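Carboxypeptidase A (Helicoverpa armigera, PDB 1JQG) probably acts as a zinc-dependent metallocarboxypeptidase of the M14 family, made as a proenzyme and removing residues from the C-terminal end of peptide chains. Local coordinates at residues L253-S265 and A361-A373. Residues are numbered along the deposited sequence; the frame is centred on the assembly and turned at random.
Sequences LNRNFGMNWGTAS and AASGGASDYAMQA
Asn254 points its amide oxygen at the start of helix 366-373, where Ala366 N donates to OD1 over 3.0 Å in a nearly straight bond (164° at the hydrogen), coming in nearly in line with the C=O and slightly tilted from its plane. The same side chain touches His181 and His306, two ligands of the zinc ion, so this bond ties the helix start to the metal site. Arg255, bent at chi2, lays CD 3.4 Å from Ser363 O and turns one guanidinium face toward Ala362 CB; NH1 bonds weakly to Ala264 O. Phe257 N donates to Gly364 O (2.9 Å), and its ring lies flat against the helix: with CG beside the backbone N (chi1 -73°), one face receives Ala366 CA, 3.7 Å from the centroid and almost on the ring normal, a CH-pi contact. Tyr369 crosses this side chain at about a right angle, CB against CB, and presents the rim of its ring to Met259 N. Met259 O accepts from Gly364 N (3.2 Å) and from a water that also donates to Asp368 OD1, an oxygen held in addition by Gly317 N. The bent methionine side chain slants across the helix surface, with CG on Asp368 O and CE by Gln372 NE2. A type II turn, Asn260 to Thr263, then sets Asn260 O and Thr263 OG1 against CB of Ser363, whose OG, lying between its own N and carbonyl carbon (chi1 57°), takes the N-H of Ala264 at 2.8 Å. The loop 253-265 thus joins the N-terminal end of helix 366-373 to helix 283-294, where Phe257 rests on Ser285 and Ile288, while Ala366 and Ala370 face strand 299-307 and Ser367 and Met371 meet strand 377-383 of the central mixed sheet.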
ATOM      1  N   LEU A 253     -10.594   0.984   1.131  1.00 19.32           N
ATOM      2  CA  LEU A 253     -10.577  -0.481   0.893  1.00 18.54           C
ATOM      3  C   LEU A 253      -9.817  -1.284   1.918  1.00 16.13           C
ATOM      4  O   LEU A 253     -10.047  -2.465   2.141  1.00 16.67           O
ATOM      5  CB  LEU A 253     -10.012  -0.767  -0.493  1.00 15.73           C
ATOM      6  CG  LEU A 253     -10.814  -0.262  -1.688  1.00 20.09           C
ATOM      7  CD1 LEU A 253     -10.052  -0.537  -2.985  1.00 15.02           C
ATOM      8  CD2 LEU A 253     -12.204  -0.938  -1.727  1.00 16.57           C
ATOM      9  N   ASN A 254      -8.917  -0.649   2.668  1.00 19.08           N
ATOM     10  CA  ASN A 254      -8.149  -1.331   3.705  1.00 19.57           C
ATOM     11  C   ASN A 254      -8.917  -1.352   5.007  1.00 16.94           C
ATOM     12  O   ASN A 254      -8.378  -1.615   6.086  1.00 19.49           O
ATOM     13  CB  ASN A 254      -6.759  -0.716   3.859  1.00 13.56           C
ATOM     14  CG  ASN A 254      -5.726  -1.776   4.280  1.00 22.93           C
ATOM     15  OD1 ASN A 254      -5.971  -2.977   4.108  1.00 13.81           O
ATOM     16  ND2 ASN A 254      -4.587  -1.385   4.831  1.00 22.85           N
ATOM     17  N   ARG A 255     -10.209  -1.053   4.954  1.00 14.93           N
ATOM     18  CA  ARG A 255     -11.089  -1.075   6.110  1.00 19.06           C
ATOM     19  C   ARG A 255     -12.379  -1.826   5.715  1.00 19.77           C
ATOM     20  O   ARG A 255     -13.325  -1.952   6.466  1.00 19.91           O
ATOM     21  CB  ARG A 255     -11.437   0.301   6.620  1.00 21.30           C
ATOM     22  CG  ARG A 255     -10.308   1.292   6.826  1.00 26.83           C
ATOM     23  CD  ARG A 255      -9.646   1.044   8.175  1.00 33.21           C
ATOM     24  NE  ARG A 255      -8.467   1.884   8.295  1.00 46.40           N
ATOM     25  CZ  ARG A 255      -8.142   2.562   9.381  1.00 50.90           C
ATOM     26  NH1 ARG A 255      -8.919   2.496  10.462  1.00 50.35           N
ATOM     27  NH2 ARG A 255      -7.035   3.303   9.348  1.00 54.41           N
ATOM     28  N   ASN A 256     -12.413  -2.344   4.495  1.00 18.86           N
ATOM     29  CA  ASN A 256     -13.548  -3.056   3.947  1.00 17.79           C
ATOM     30  C   ASN A 256     -13.416  -4.581   3.959  1.00 21.07           C
ATOM     31  O   ASN A 256     -14.240  -5.311   3.385  1.00 19.64           O
ATOM     32  CB  ASN A 256     -13.736  -2.568   2.509  1.00 15.33           C
ATOM     33  CG  ASN A 256     -15.159  -2.800   2.013  1.00 18.84           C
ATOM     34  OD1 ASN A 256     -16.092  -2.330   2.637  1.00 16.68           O
ATOM     35  ND2 ASN A 256     -15.224  -3.507   0.884  1.00 16.09           N
ATOM     36  N   PHE A 257     -12.414  -5.116   4.671  1.00 23.07           N
ATOM     37  CA  PHE A 257     -12.244  -6.585   4.749  1.00 23.91           C
ATOM     38  C   PHE A 257     -12.897  -7.184   5.971  1.00 24.96           C
ATOM     39  O   PHE A 257     -13.132  -6.488   6.935  1.00 27.52           O
ATOM     40  CB  PHE A 257     -10.769  -6.976   4.705  1.00 22.88           C
ATOM     41  CG  PHE A 257     -10.137  -6.809   3.345  1.00 19.81           C
ATOM     42  CD1 PHE A 257      -9.766  -5.563   2.867  1.00 16.34           C
ATOM     43  CD2 PHE A 257      -9.951  -7.911   2.510  1.00 21.35           C
ATOM     44  CE1 PHE A 257      -9.223  -5.422   1.608  1.00 18.86           C
ATOM     45  CE2 PHE A 257      -9.398  -7.797   1.249  1.00 16.48           C
ATOM     46  CZ  PHE A 257      -9.016  -6.532   0.794  1.00 20.71           C
ATOM     47  N   GLY A 258     -13.238  -8.458   5.923  1.00 31.04           N
ATOM     48  CA  GLY A 258     -14.045  -9.167   6.882  1.00 30.26           C
ATOM     49  C   GLY A 258     -13.449  -9.472   8.222  1.00 35.05           C
ATOM     50  O   GLY A 258     -14.201  -9.861   9.125  1.00 41.39           O
ATOM     51  N   MET A 259     -12.167  -9.244   8.444  1.00 37.86           N
ATOM     52  CA  MET A 259     -11.550  -9.479   9.753  1.00 35.98           C
ATOM     53  C   MET A 259     -11.838  -8.333  10.703  1.00 35.93           C
ATOM     54  O   MET A 259     -11.246  -7.253  10.656  1.00 35.66           O
ATOM     55  CB  MET A 259     -10.051  -9.665   9.552  1.00 38.82           C
ATOM     56  CG  MET A 259      -9.432 -10.685  10.461  1.00 35.80           C
ATOM     57  SD  MET A 259      -9.177 -10.180  12.157  1.00 50.05           S
ATOM     58  CE  MET A 259      -9.578 -11.692  13.021  1.00 50.30           C
ATOM     59  N   ASN A 260     -12.834  -8.513  11.550  1.00 36.10           N
ATOM     60  CA  ASN A 260     -13.256  -7.534  12.556  1.00 36.32           C
ATOM     61  C   ASN A 260     -13.729  -6.208  11.962  1.00 39.20           C
ATOM     62  O   ASN A 260     -13.480  -5.083  12.437  1.00 38.61           O
ATOM     63  CB  ASN A 260     -12.171  -7.290  13.599  1.00 35.56           C
ATOM     64  CG  ASN A 260     -11.896  -8.515  14.456  1.00 43.25           C
ATOM     65  OD1 ASN A 260     -10.772  -9.028  14.521  1.00 44.64           O
ATOM     66  ND2 ASN A 260     -12.924  -9.030  15.136  1.00 42.16           N
ATOM     67  N   TRP A 261     -14.489  -6.299  10.863  1.00 36.18           N
ATOM     68  CA  TRP A 261     -14.924  -5.112  10.142  1.00 38.61           C
ATOM     69  C   TRP A 261     -15.708  -4.148  11.021  1.00 38.63           C
ATOM     70  O   TRP A 261     -16.531  -4.594  11.809  1.00 42.13           O
ATOM     71  CB  TRP A 261     -15.750  -5.542   8.918  1.00 37.21           C
ATOM     72  CG  TRP A 261     -16.268  -4.377   8.122  1.00 39.61           C
ATOM     73  CD1 TRP A 261     -15.635  -3.732   7.098  1.00 36.98           C
ATOM     74  CD2 TRP A 261     -17.523  -3.714   8.297  1.00 34.33           C
ATOM     75  NE1 TRP A 261     -16.426  -2.726   6.610  1.00 36.09           N
ATOM     76  CE2 TRP A 261     -17.589  -2.698   7.344  1.00 34.68           C
ATOM     77  CE3 TRP A 261     -18.603  -3.902   9.170  1.00 33.92           C
ATOM     78  CZ2 TRP A 261     -18.708  -1.856   7.237  1.00 34.87           C
ATOM     79  CZ3 TRP A 261     -19.707  -3.070   9.038  1.00 31.93           C
ATOM     80  CH2 TRP A 261     -19.754  -2.036   8.077  1.00 20.34           C
ATOM     81  N   GLY A 262     -15.526  -2.850  10.812  1.00 39.41           N
ATOM     82  CA  GLY A 262     -16.288  -1.830  11.497  1.00 38.94           C
ATOM     83  C   GLY A 262     -15.928  -1.521  12.934  1.00 38.35           C
ATOM     84  O   GLY A 262     -16.576  -0.640  13.536  1.00 39.24           O
ATOM     85  N   THR A 263     -14.932  -2.198  13.503  1.00 41.09           N
ATOM     86  CA  THR A 263     -14.615  -2.039  14.921  1.00 41.02           C
ATOM     87  C   THR A 263     -13.627  -0.901  15.131  1.00 40.59           C
ATOM     88  O   THR A 263     -13.611  -0.271  16.181  1.00 40.15           O
ATOM     89  CB  THR A 263     -14.065  -3.324  15.553  1.00 40.75           C
ATOM     90  OG1 THR A 263     -12.889  -3.698  14.827  1.00 45.96           O
ATOM     91  CG2 THR A 263     -15.139  -4.395  15.543  1.00 37.12           C
ATOM     92  N   ALA A 264     -12.804  -0.636  14.109  1.00 41.30           N
ATOM     93  CA  ALA A 264     -11.806   0.436  14.250  1.00 41.57           C
ATOM     94  C   ALA A 264     -11.681   1.257  12.973  1.00 40.07           C
ATOM     95  O   ALA A 264     -10.591   1.441  12.431  1.00 40.97           O
ATOM     96  CB  ALA A 264     -10.477  -0.154  14.699  1.00 33.15           C
ATOM     97  N   SER A 265     -12.781   1.842  12.530  1.00 40.57           N
ATOM     98  CA  SER A 265     -12.851   2.645  11.328  1.00 41.48           C
ATOM     99  C   SER A 265     -13.992   3.655  11.386  1.00 42.07           C
ATOM    100  O   SER A 265     -14.756   3.653  12.342  1.00 45.81           O
ATOM    101  CB  SER A 265     -13.018   1.734  10.106  1.00 43.48           C
ATOM    102  OG  SER A 265     -14.031   0.777  10.414  1.00 41.50           O
ATOM    103  N   ALA A 361      -4.854   1.417  16.364  1.00 36.30           N
ATOM    104  CA  ALA A 361      -5.915   0.428  16.149  1.00 36.75           C
ATOM    105  C   ALA A 361      -6.514   0.561  14.755  1.00 33.42           C
ATOM    106  O   ALA A 361      -6.857   1.634  14.311  1.00 37.14           O
ATOM    107  CB  ALA A 361      -6.946   0.497  17.268  1.00 34.78           C
ATOM    108  N   ALA A 362      -6.662  -0.557  14.076  1.00 32.10           N
ATOM    109  CA  ALA A 362      -7.208  -0.610  12.722  1.00 32.76           C
ATOM    110  C   ALA A 362      -7.914  -1.944  12.500  1.00 33.12           C
ATOM    111  O   ALA A 362      -7.501  -2.974  13.003  1.00 37.78           O
ATOM    112  CB  ALA A 362      -6.138  -0.459  11.648  1.00 23.95           C
ATOM    113  N   SER A 363      -8.961  -1.942  11.709  1.00 35.64           N
ATOM    114  CA  SER A 363      -9.706  -3.137  11.372  1.00 36.77           C
ATOM    115  C   SER A 363     -10.092  -3.160   9.900  1.00 34.55           C
ATOM    116  O   SER A 363      -9.978  -2.133   9.235  1.00 29.96           O
ATOM    117  CB  SER A 363     -10.987  -3.247  12.212  1.00 37.59           C
ATOM    118  OG  SER A 363     -11.749  -2.055  11.995  1.00 44.47           O
ATOM    119  N   GLY A 364     -10.493  -4.359   9.435  1.00 32.19           N
ATOM    120  CA  GLY A 364     -10.880  -4.449   8.018  1.00 30.05           C
ATOM    121  C   GLY A 364      -9.681  -4.478   7.080  1.00 26.36           C
ATOM    122  O   GLY A 364      -9.888  -4.245   5.889  1.00 26.60           O
ATOM    123  N   GLY A 365      -8.485  -4.746   7.566  1.00 23.54           N
ATOM    124  CA  GLY A 365      -7.304  -4.728   6.741  1.00 22.04           C
ATOM    125  C   GLY A 365      -7.179  -6.004   5.931  1.00 22.86           C
ATOM    126  O   GLY A 365      -7.619  -7.094   6.288  1.00 24.02           O
ATOM    127  N   ALA A 366      -6.563  -5.878   4.769  1.00 25.49           N
ATOM    128  CA  ALA A 366      -6.389  -6.978   3.824  1.00 22.06           C
ATOM    129  C   ALA A 366      -5.500  -8.071   4.384  1.00 21.04           C
ATOM    130  O   ALA A 366      -5.857  -9.249   4.398  1.00 27.10           O
ATOM    131  CB  ALA A 366      -5.774  -6.411   2.551  1.00 26.59           C
ATOM    132  N   SER A 367      -4.333  -7.732   4.914  1.00 19.52           N
ATOM    133  CA  SER A 367      -3.408  -8.716   5.478  1.00 21.43           C
ATOM    134  C   SER A 367      -4.002  -9.490   6.657  1.00 20.31           C
ATOM    135  O   SER A 367      -3.707 -10.676   6.807  1.00 18.24           O
ATOM    136  CB  SER A 367      -2.065  -8.096   5.840  1.00 17.78           C
ATOM    137  OG  SER A 367      -2.105  -7.101   6.838  1.00 23.62           O
ATOM    138  N   ASP A 368      -4.831  -8.827   7.473  1.00 18.49           N
ATOM    139  CA  ASP A 368      -5.485  -9.496   8.583  1.00 20.25           C
ATOM    140  C   ASP A 368      -6.486 -10.566   8.133  1.00 22.30           C
ATOM    141  O   ASP A 368      -6.579 -11.637   8.738  1.00 26.78           O
ATOM    142  CB  ASP A 368      -6.197  -8.480   9.490  1.00 17.47           C
ATOM    143  CG  ASP A 368      -5.252  -7.787  10.437  1.00 16.86           C
ATOM    144  OD1 ASP A 368      -5.658  -6.847  11.145  1.00 28.70           O
ATOM    145  OD2 ASP A 368      -4.053  -8.090  10.518  1.00 23.75           O
ATOM    146  N   TYR A 369      -7.243 -10.264   7.074  1.00 17.84           N
ATOM    147  CA  TYR A 369      -8.231 -11.164   6.552  1.00 21.82           C
ATOM    148  C   TYR A 369      -7.571 -12.398   5.910  1.00 22.82           C
ATOM    149  O   TYR A 369      -8.002 -13.515   6.215  1.00 30.04           O
ATOM    150  CB  TYR A 369      -9.190 -10.485   5.562  1.00 20.30           C
ATOM    151  CG  TYR A 369     -10.132 -11.461   4.860  1.00 24.85           C
ATOM    152  CD1 TYR A 369     -11.338 -11.845   5.440  1.00 28.41           C
ATOM    153  CD2 TYR A 369      -9.844 -12.024   3.629  1.00 26.08           C
ATOM    154  CE1 TYR A 369     -12.213 -12.722   4.844  1.00 26.51           C
ATOM    155  CE2 TYR A 369     -10.673 -12.905   2.985  1.00 25.80           C
ATOM    156  CZ  TYR A 369     -11.865 -13.250   3.610  1.00 29.98           C
ATOM    157  OH  TYR A 369     -12.696 -14.128   2.970  1.00 29.90           O
ATOM    158  N   ALA A 370      -6.549 -12.166   5.127  1.00 21.04           N
ATOM    159  CA  ALA A 370      -5.776 -13.199   4.476  1.00 24.95           C
ATOM    160  C   ALA A 370      -5.161 -14.186   5.461  1.00 23.99           C
ATOM    161  O   ALA A 370      -5.192 -15.378   5.201  1.00 22.51           O
ATOM    162  CB  ALA A 370      -4.588 -12.557   3.735  1.00 23.15           C
ATOM    163  N   MET A 371      -4.682 -13.647   6.575  1.00 29.31           N
ATOM    164  CA  MET A 371      -4.199 -14.425   7.714  1.00 29.90           C
ATOM    165  C   MET A 371      -5.292 -15.295   8.333  1.00 27.15           C
ATOM    166  O   MET A 371      -5.042 -16.429   8.703  1.00 30.53           O
ATOM    167  CB  MET A 371      -3.629 -13.481   8.776  1.00 33.48           C
ATOM    168  CG  MET A 371      -3.184 -14.217  10.028  1.00 28.66           C
ATOM    169  SD  MET A 371      -1.420 -14.029  10.331  1.00 23.72           S
ATOM    170  CE  MET A 371      -1.185 -15.717  10.962  1.00 30.11           C
ATOM    171  N   GLN A 372      -6.497 -14.768   8.416  1.00 28.40           N
ATOM    172  CA  GLN A 372      -7.632 -15.463   9.016  1.00 31.29           C
ATOM    173  C   GLN A 372      -8.219 -16.526   8.104  1.00 29.73           C
ATOM    174  O   GLN A 372      -8.749 -17.571   8.509  1.00 29.17           O
ATOM    175  CB  GLN A 372      -8.720 -14.450   9.372  1.00 35.50           C
ATOM    176  CG  GLN A 372     -10.012 -15.035   9.871  1.00 40.52           C
ATOM    177  CD  GLN A 372     -11.175 -14.067   9.886  1.00 46.59           C
ATOM    178  OE1 GLN A 372     -11.609 -13.550   8.856  1.00 51.76           O
ATOM    179  NE2 GLN A 372     -11.746 -13.787  11.057  1.00 49.38           N
ATOM    180  N   ALA A 373      -8.196 -16.280   6.794  1.00 28.69           N
ATOM    181  CA  ALA A 373      -8.767 -17.276   5.869  1.00 27.27           C
ATOM    182  C   ALA A 373      -7.777 -18.080   5.040  1.00 25.10           C
ATOM    183  O   ALA A 373      -8.313 -18.952   4.357  1.00 27.11           O
ATOM    184  CB  ALA A 373      -9.762 -16.555   4.979  1.00 23.31           C
TER
HETATM  185  O   HOH W   1      -2.985  -4.585   4.931  1.00 27.14           O
HETATM  186  O   HOH W   2      -8.585  -6.529  10.877  1.00 23.05           O